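Local structure of putative lipoprotein YerB (Bacillus subtilis, 2PSB) at residues 101-106 against 122-127; 179-184 against 201-206. The protein is a putative membrane-attached lipoprotein of unknown function that interacts with PcrA, an association not essential for viability or for repair of UV-induced lesions. All blocks are in the same frame, centred on the assembly; numbering follows the deposited sequence.

Contact 1. Residues 101-106 against 122-127; sequences VHHGWS and NGLDFD
His102 and Asn122 form a parallel bridge where two strands end, and Gly123 N donates to His102 O (2.9 Å) with an N-H...O angle of 141°, a bent bond made just where residues 122-127 turn into helix 123-126. Asn122 illustrates how one amide can serve several neighbours. It is the N-cap of that helix, accepting from Leu124 N, whose modelled position is less certain. Across the contact Asn122 OD1 accepts a nearly straight bond from Gly104 N (3.1 Å). CG lies anti to the backbone N (chi1 -159°), which swings the amide toward 101-106. Asn122 ND2 then stands over one face of the Trp105 indole, 3.3 Å from Trp105 CZ3, with amide and ring planes 75° apart, while Asn122 CA makes a CH-pi contact on the His102 ring (4.0 Å to its centroid). A second CH-pi contact sets Gly123 CA over the His103 imidazole, 3.6 Å from the centroid; with no side chain at Gly123, the ring can lie directly on the backbone. Leu124 CD2 meets the edge of the same ring at 3.8 Å from His103 CD2. The ring is also held from outside, His103 ND1 being hydrogen-bonded to Ser143 OG. Around this junction, strand 33-37 pairs with strand 99-102, helix 107-114 packs against His102 and Trp105, and helix 147-157 covers Phe126.

Contact 2. Residues 179-184 against 201-206; sequences NESYNV and YDKKAE
Asn183 OD1 accepts the backbone N-H of Tyr201 at 2.8 Å, and this is the one hydrogen bond joining 179-184 to 201-206. The bond is fairly straight (160° at the hydrogen), although the donor approaches tilted from the amide's carbonyl plane. It is an example of a side chain linking strand ends: Asn183 and Tyr201 are the nearest pair, their CA atoms 6.0 Å apart. CG of Asn183 lies beside its own backbone N and anti to the carbonyl carbon (chi1 -61°), and from there the amide reaches across to Tyr201. Asn183 OD1 also touches Tyr201 CB at 3.8 Å. On the other strand the phenol ring is turned at 48° to the amide and receives Ser181 at its edge, Ser181 OG lying near the ring plane 3.7 Å from Tyr201 CD2. Lys203 adds a looser touch, Lys203 CG being 4.1 Å from Ser181 OG, so aliphatic carbon flanks the hydroxyl. Tyr201 also meets the ring of Tyr208, while Val184 and Tyr199 are joined by backbone hydrogen bonding. Beyond Tyr201, the geometry at Asp202 and Ala205 N fits an Asx motif, but the modelled bond is implausibly short and so doubtful. With a single polar link, edge-on van der Waals contacts and a lysine at its margin, the chemistry is that of a lightly joined hairpin end at the protein surface.

How the contacts relate
The two contacts come in series along the chain, 101-106 with 122-127 being complete before 179-184 with 201-206 begins. They lie on opposite sides of the chain's centre, their own centres 39 Å apart and their nearest atoms about 26 Å apart, so neither touches the other. Contact 1 belongs to the N-terminal DUF3048 family region and joins parallel strands 99-102 and 120-122 at the start of a short helix. Contact 2 belongs to a separate antiparallel six-stranded sheet, where strands 183-187 and 196-202 form a hairpin; segment 201-206 falls in the C-terminal family region. The pair therefore samples two distinct parts of the molecule, one partly buried among helices and one superficial.

Contact 1. Residues 101-106 against 122-127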
loop_
_atom_site.group_PDB
_atom_site.type_symbol
_atom_site.label_atom_id
_atom_site.label_comp_id
_atom_site.label_asym_id
_atom_site.label_seq_id
_atom_site.Cartn_x
_atom_site.Cartn_y
_atom_site.Cartn_z
ATOM N N VAL A 101 -0.162 -9.555 6.648
ATOM C CA VAL A 101 0.668 -10.586 6.056
ATOM C C VAL A 101 2.038 -10.007 5.727
ATOM O O VAL A 101 2.139 -8.905 5.179
ATOM C CB VAL A 101 0.016 -11.147 4.788
ATOM C CG1 VAL A 101 0.841 -12.320 4.246
ATOM C CG2 VAL A 101 -1.395 -11.590 5.107
ATOM N N HIS A 102 3.086 -10.746 6.080
ATOM C CA HIS A 102 4.448 -10.293 5.837
ATOM C C HIS A 102 5.444 -11.441 5.843
ATOM O O HIS A 102 5.069 -12.612 5.776
ATOM C CB HIS A 102 4.861 -9.279 6.904
ATOM C CG HIS A 102 4.859 -9.837 8.292
ATOM N ND1 HIS A 102 3.726 -10.353 8.882
ATOM C CD2 HIS A 102 5.852 -9.973 9.199
ATOM C CE1 HIS A 102 4.021 -10.783 10.096
ATOM N NE2 HIS A 102 5.304 -10.564 10.314
ATOM N N HIS A 103 6.723 -11.096 5.926
ATOM C CA HIS A 103 7.770 -12.100 5.948
ATOM C C HIS A 103 9.038 -11.486 6.515
ATOM O O HIS A 103 9.820 -10.849 5.797
ATOM C CB HIS A 103 8.022 -12.638 4.541
ATOM C CG HIS A 103 8.733 -13.956 4.523
ATOM N ND1 HIS A 103 8.811 -14.745 3.397
ATOM C CD2 HIS A 103 9.375 -14.638 5.504
ATOM C CE1 HIS A 103 9.462 -15.857 3.684
ATOM N NE2 HIS A 103 9.815 -15.817 4.956
ATOM N N GLY A 104 9.234 -11.696 7.813
ATOM C CA GLY A 104 10.382 -11.136 8.494
ATOM C C GLY A 104 9.917 -9.835 9.105
ATOM O O GLY A 104 8.763 -9.439 8.921
ATOM N N TRP A 105 10.803 -9.160 9.824
ATOM C CA TRP A 105 10.447 -7.901 10.461
ATOM C C TRP A 105 11.633 -7.198 11.110
ATOM O O TRP A 105 12.712 -7.770 11.265
ATOM C CB TRP A 105 9.365 -8.132 11.529
ATOM C CG TRP A 105 9.598 -9.331 12.421
ATOM C CD1 TRP A 105 10.799 -9.888 12.764
ATOM C CD2 TRP A 105 8.594 -10.098 13.104
ATOM N NE1 TRP A 105 10.605 -10.956 13.615
ATOM C CE2 TRP A 105 9.262 -11.107 13.838
ATOM C CE3 TRP A 105 7.194 -10.035 13.162
ATOM C CZ2 TRP A 105 8.578 -12.037 14.626
ATOM C CZ3 TRP A 105 6.512 -10.965 13.950
ATOM C CH2 TRP A 105 7.208 -11.954 14.666
ATOM N N SER A 106 11.423 -5.943 11.479
ATOM C CA SER A 106 12.453 -5.174 12.150
ATOM C C SER A 106 12.221 -5.414 13.642
ATOM O O SER A 106 11.158 -5.885 14.041
ATOM C CB SER A 106 12.313 -3.682 11.831
ATOM O OG SER A 106 11.077 -3.172 12.294
ATOM N N ASN A 122 3.280 -14.527 9.498
ATOM C CA ASN A 122 4.700 -14.344 9.234
ATOM C C ASN A 122 5.232 -15.439 8.324
ATOM O O ASN A 122 5.135 -16.635 8.633
ATOM C CB ASN A 122 5.482 -14.346 10.553
ATOM C CG ASN A 122 6.840 -13.679 10.431
ATOM O OD1 ASN A 122 7.484 -13.730 9.382
ATOM N ND2 ASN A 122 7.291 -13.063 11.516
ATOM N N GLY A 123 5.803 -15.018 7.203
ATOM C CA GLY A 123 6.353 -15.964 6.259
ATOM C C GLY A 123 7.327 -16.880 6.962
ATOM O O GLY A 123 7.552 -18.008 6.534
ATOM N N LEU A 124 7.910 -16.395 8.049
ATOM C CA LEU A 124 8.861 -17.204 8.800
ATOM C C LEU A 124 8.212 -18.508 9.282
ATOM O O LEU A 124 8.807 -19.584 9.182
ATOM C CB LEU A 124 9.388 -16.429 10.018
ATOM C CG LEU A 124 10.104 -15.081 9.847
ATOM C CD1 LEU A 124 10.668 -14.646 11.201
ATOM C CD2 LEU A 124 11.224 -15.191 8.833
ATOM N N ASP A 125 6.985 -18.409 9.784
ATOM C CA ASP A 125 6.271 -19.567 10.310
ATOM C C ASP A 125 5.631 -20.491 9.298
ATOM O O ASP A 125 5.323 -21.637 9.620
ATOM C CB ASP A 125 5.195 -19.113 11.286
ATOM C CG ASP A 125 5.727 -18.169 12.321
ATOM O OD1 ASP A 125 6.822 -18.438 12.856
ATOM O OD2 ASP A 125 5.053 -17.161 12.604
ATOM N N PHE A 126 5.427 -20.014 8.077
ATOM C CA PHE A 126 4.779 -20.840 7.067
ATOM C C PHE A 126 5.630 -21.045 5.837
ATOM O O PHE A 126 5.157 -21.588 4.839
ATOM C CB PHE A 126 3.444 -20.221 6.649
ATOM C CG PHE A 126 2.532 -19.911 7.796
ATOM C CD1 PHE A 126 2.751 -18.792 8.592
ATOM C CD2 PHE A 126 1.447 -20.738 8.081
ATOM C CE1 PHE A 126 1.903 -18.496 9.654
ATOM C CE2 PHE A 126 0.591 -20.454 9.138
ATOM C CZ PHE A 126 0.816 -19.330 9.930
ATOM N N ASP A 127 6.880 -20.612 5.905
ATOM C CA ASP A 127 7.782 -20.773 4.773
ATOM C C ASP A 127 7.908 -22.266 4.497
ATOM O O ASP A 127 8.548 -22.988 5.262
ATOM C CB ASP A 127 9.156 -20.172 5.095
ATOM C CG ASP A 127 9.985 -19.915 3.849
ATOM O OD1 ASP A 127 9.436 -20.045 2.738
ATOM O OD2 ASP A 127 11.178 -19.574 3.980
#

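Contact 2. Residues 179-184 against 201-206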
loop_
_atom_site.group_PDB
_atom_site.type_symbol
_atom_site.label_atom_id
_atom_site.label_comp_id
_atom_site.label_asym_id
_atom_site.label_seq_id
_atom_site.Cartn_x
_atom_site.Cartn_y
_atom_site.Cartn_z
ATOM N N ASN A 179 -11.837 19.757 -16.022
ATOM C CA ASN A 179 -11.039 19.090 -17.044
ATOM C C ASN A 179 -9.579 19.042 -16.598
ATOM O O ASN A 179 -9.246 18.354 -15.628
ATOM C CB ASN A 179 -11.167 19.840 -18.377
ATOM C CG ASN A 179 -10.568 19.069 -19.542
ATOM O OD1 ASN A 179 -10.640 19.505 -20.690
ATOM N ND2 ASN A 179 -9.978 17.917 -19.250
ATOM N N GLU A 180 -8.716 19.768 -17.307
ATOM C CA GLU A 180 -7.290 19.827 -16.981
ATOM C C GLU A 180 -6.652 18.438 -16.862
ATOM O O GLU A 180 -7.352 17.422 -16.866
ATOM C CB GLU A 180 -7.095 20.603 -15.673
ATOM C CG GLU A 180 -7.445 22.097 -15.744
ATOM C CD GLU A 180 -8.842 22.373 -16.286
ATOM O OE1 GLU A 180 -9.805 21.709 -15.843
ATOM O OE2 GLU A 180 -8.980 23.266 -17.151
ATOM N N SER A 181 -5.323 18.394 -16.765
ATOM C CA SER A 181 -4.606 17.123 -16.639
ATOM C C SER A 181 -3.149 17.311 -16.220
ATOM O O SER A 181 -2.316 17.755 -17.011
ATOM C CB SER A 181 -4.658 16.345 -17.960
ATOM O OG SER A 181 -4.009 15.091 -17.845
ATOM N N TYR A 182 -2.852 16.960 -14.969
ATOM C CA TYR A 182 -1.504 17.073 -14.417
ATOM C C TYR A 182 -0.925 15.710 -14.039
ATOM O O TYR A 182 -1.606 14.877 -13.435
ATOM C CB TYR A 182 -1.520 17.966 -13.175
ATOM C CG TYR A 182 -1.825 19.413 -13.464
ATOM C CD1 TYR A 182 -0.813 20.291 -13.837
ATOM C CD2 TYR A 182 -3.130 19.901 -13.384
ATOM C CE1 TYR A 182 -1.085 21.623 -14.121
ATOM C CE2 TYR A 182 -3.420 21.234 -13.670
ATOM C CZ TYR A 182 -2.388 22.090 -14.038
ATOM O OH TYR A 182 -2.647 23.409 -14.326
ATOM N N ASN A 183 0.334 15.487 -14.399
ATOM C CA ASN A 183 1.008 14.239 -14.075
ATOM C C ASN A 183 1.995 14.544 -12.956
ATOM O O ASN A 183 2.341 15.703 -12.728
ATOM C CB ASN A 183 1.748 13.686 -15.295
ATOM C CG ASN A 183 0.815 13.377 -16.455
ATOM O OD1 ASN A 183 -0.275 12.845 -16.263
ATOM N ND2 ASN A 183 1.251 13.700 -17.671
ATOM N N VAL A 184 2.443 13.509 -12.257
ATOM C CA VAL A 184 3.378 13.689 -11.157
ATOM C C VAL A 184 4.469 12.620 -11.110
ATOM O O VAL A 184 4.266 11.479 -11.530
ATOM C CB VAL A 184 2.633 13.698 -9.795
ATOM C CG1 VAL A 184 1.836 12.409 -9.630
ATOM C CG2 VAL A 184 3.621 13.862 -8.654
ATOM N N TYR A 201 -1.779 10.484 -15.951
ATOM C CA TYR A 201 -3.220 10.442 -16.100
ATOM C C TYR A 201 -3.620 10.150 -17.547
ATOM O O TYR A 201 -3.009 10.649 -18.493
ATOM C CB TYR A 201 -3.834 11.768 -15.653
ATOM C CG TYR A 201 -5.340 11.729 -15.522
ATOM C CD1 TYR A 201 -5.953 10.845 -14.635
ATOM C CD2 TYR A 201 -6.160 12.581 -16.281
ATOM C CE1 TYR A 201 -7.341 10.800 -14.502
ATOM C CE2 TYR A 201 -7.556 12.540 -16.150
ATOM C CZ TYR A 201 -8.135 11.647 -15.258
ATOM O OH TYR A 201 -9.507 11.576 -15.124
ATOM N N ASP A 202 -4.652 9.332 -17.704
ATOM C CA ASP A 202 -5.146 8.974 -19.020
ATOM C C ASP A 202 -6.539 9.572 -19.190
ATOM O O ASP A 202 -7.541 8.967 -18.784
ATOM C CB ASP A 202 -5.212 7.455 -19.162
ATOM C CG ASP A 202 -5.465 7.018 -20.588
ATOM O OD1 ASP A 202 -4.512 6.541 -21.233
ATOM O OD2 ASP A 202 -6.608 7.161 -21.069
ATOM N N LYS A 203 -6.593 10.766 -19.783
ATOM C CA LYS A 203 -7.856 11.468 -20.010
ATOM C C LYS A 203 -8.915 10.516 -20.540
ATOM O O LYS A 203 -10.038 10.470 -20.029
ATOM C CB LYS A 203 -7.668 12.607 -21.015
ATOM C CG LYS A 203 -6.831 13.781 -20.524
ATOM C CD LYS A 203 -6.602 14.801 -21.644
ATOM C CE LYS A 203 -5.645 14.271 -22.716
ATOM N NZ LYS A 203 -6.146 13.083 -23.478
ATOM N N LYS A 204 -8.550 9.758 -21.571
ATOM C CA LYS A 204 -9.469 8.799 -22.170
ATOM C C LYS A 204 -9.946 7.777 -21.149
ATOM O O LYS A 204 -11.127 7.732 -20.811
ATOM C CB LYS A 204 -8.797 8.081 -23.346
ATOM C CG LYS A 204 -8.814 8.855 -24.654
ATOM C CD LYS A 204 -8.164 10.222 -24.514
ATOM C CE LYS A 204 -8.233 10.998 -25.820
ATOM N NZ LYS A 204 -7.598 12.338 -25.679
ATOM N N ALA A 205 -9.012 6.963 -20.663
ATOM C CA ALA A 205 -9.303 5.922 -19.681
ATOM C C ALA A 205 -9.888 6.487 -18.388
ATOM O O ALA A 205 -10.658 5.816 -17.709
ATOM C CB ALA A 205 -8.040 5.132 -19.379
ATOM N N GLU A 206 -9.517 7.719 -18.056
ATOM C CA GLU A 206 -10.007 8.381 -16.852
ATOM C C GLU A 206 -9.339 7.830 -15.594
ATOM O O GLU A 206 -9.943 7.785 -14.517
ATOM C CB GLU A 206 -11.532 8.236 -16.752
ATOM C CG GLU A 206 -12.279 8.768 -17.974
ATOM C CD GLU A 206 -13.781 8.831 -17.770
ATOM O OE1 GLU A 206 -14.219 9.510 -16.816
ATOM O OE2 GLU A 206 -14.520 8.206 -18.564
#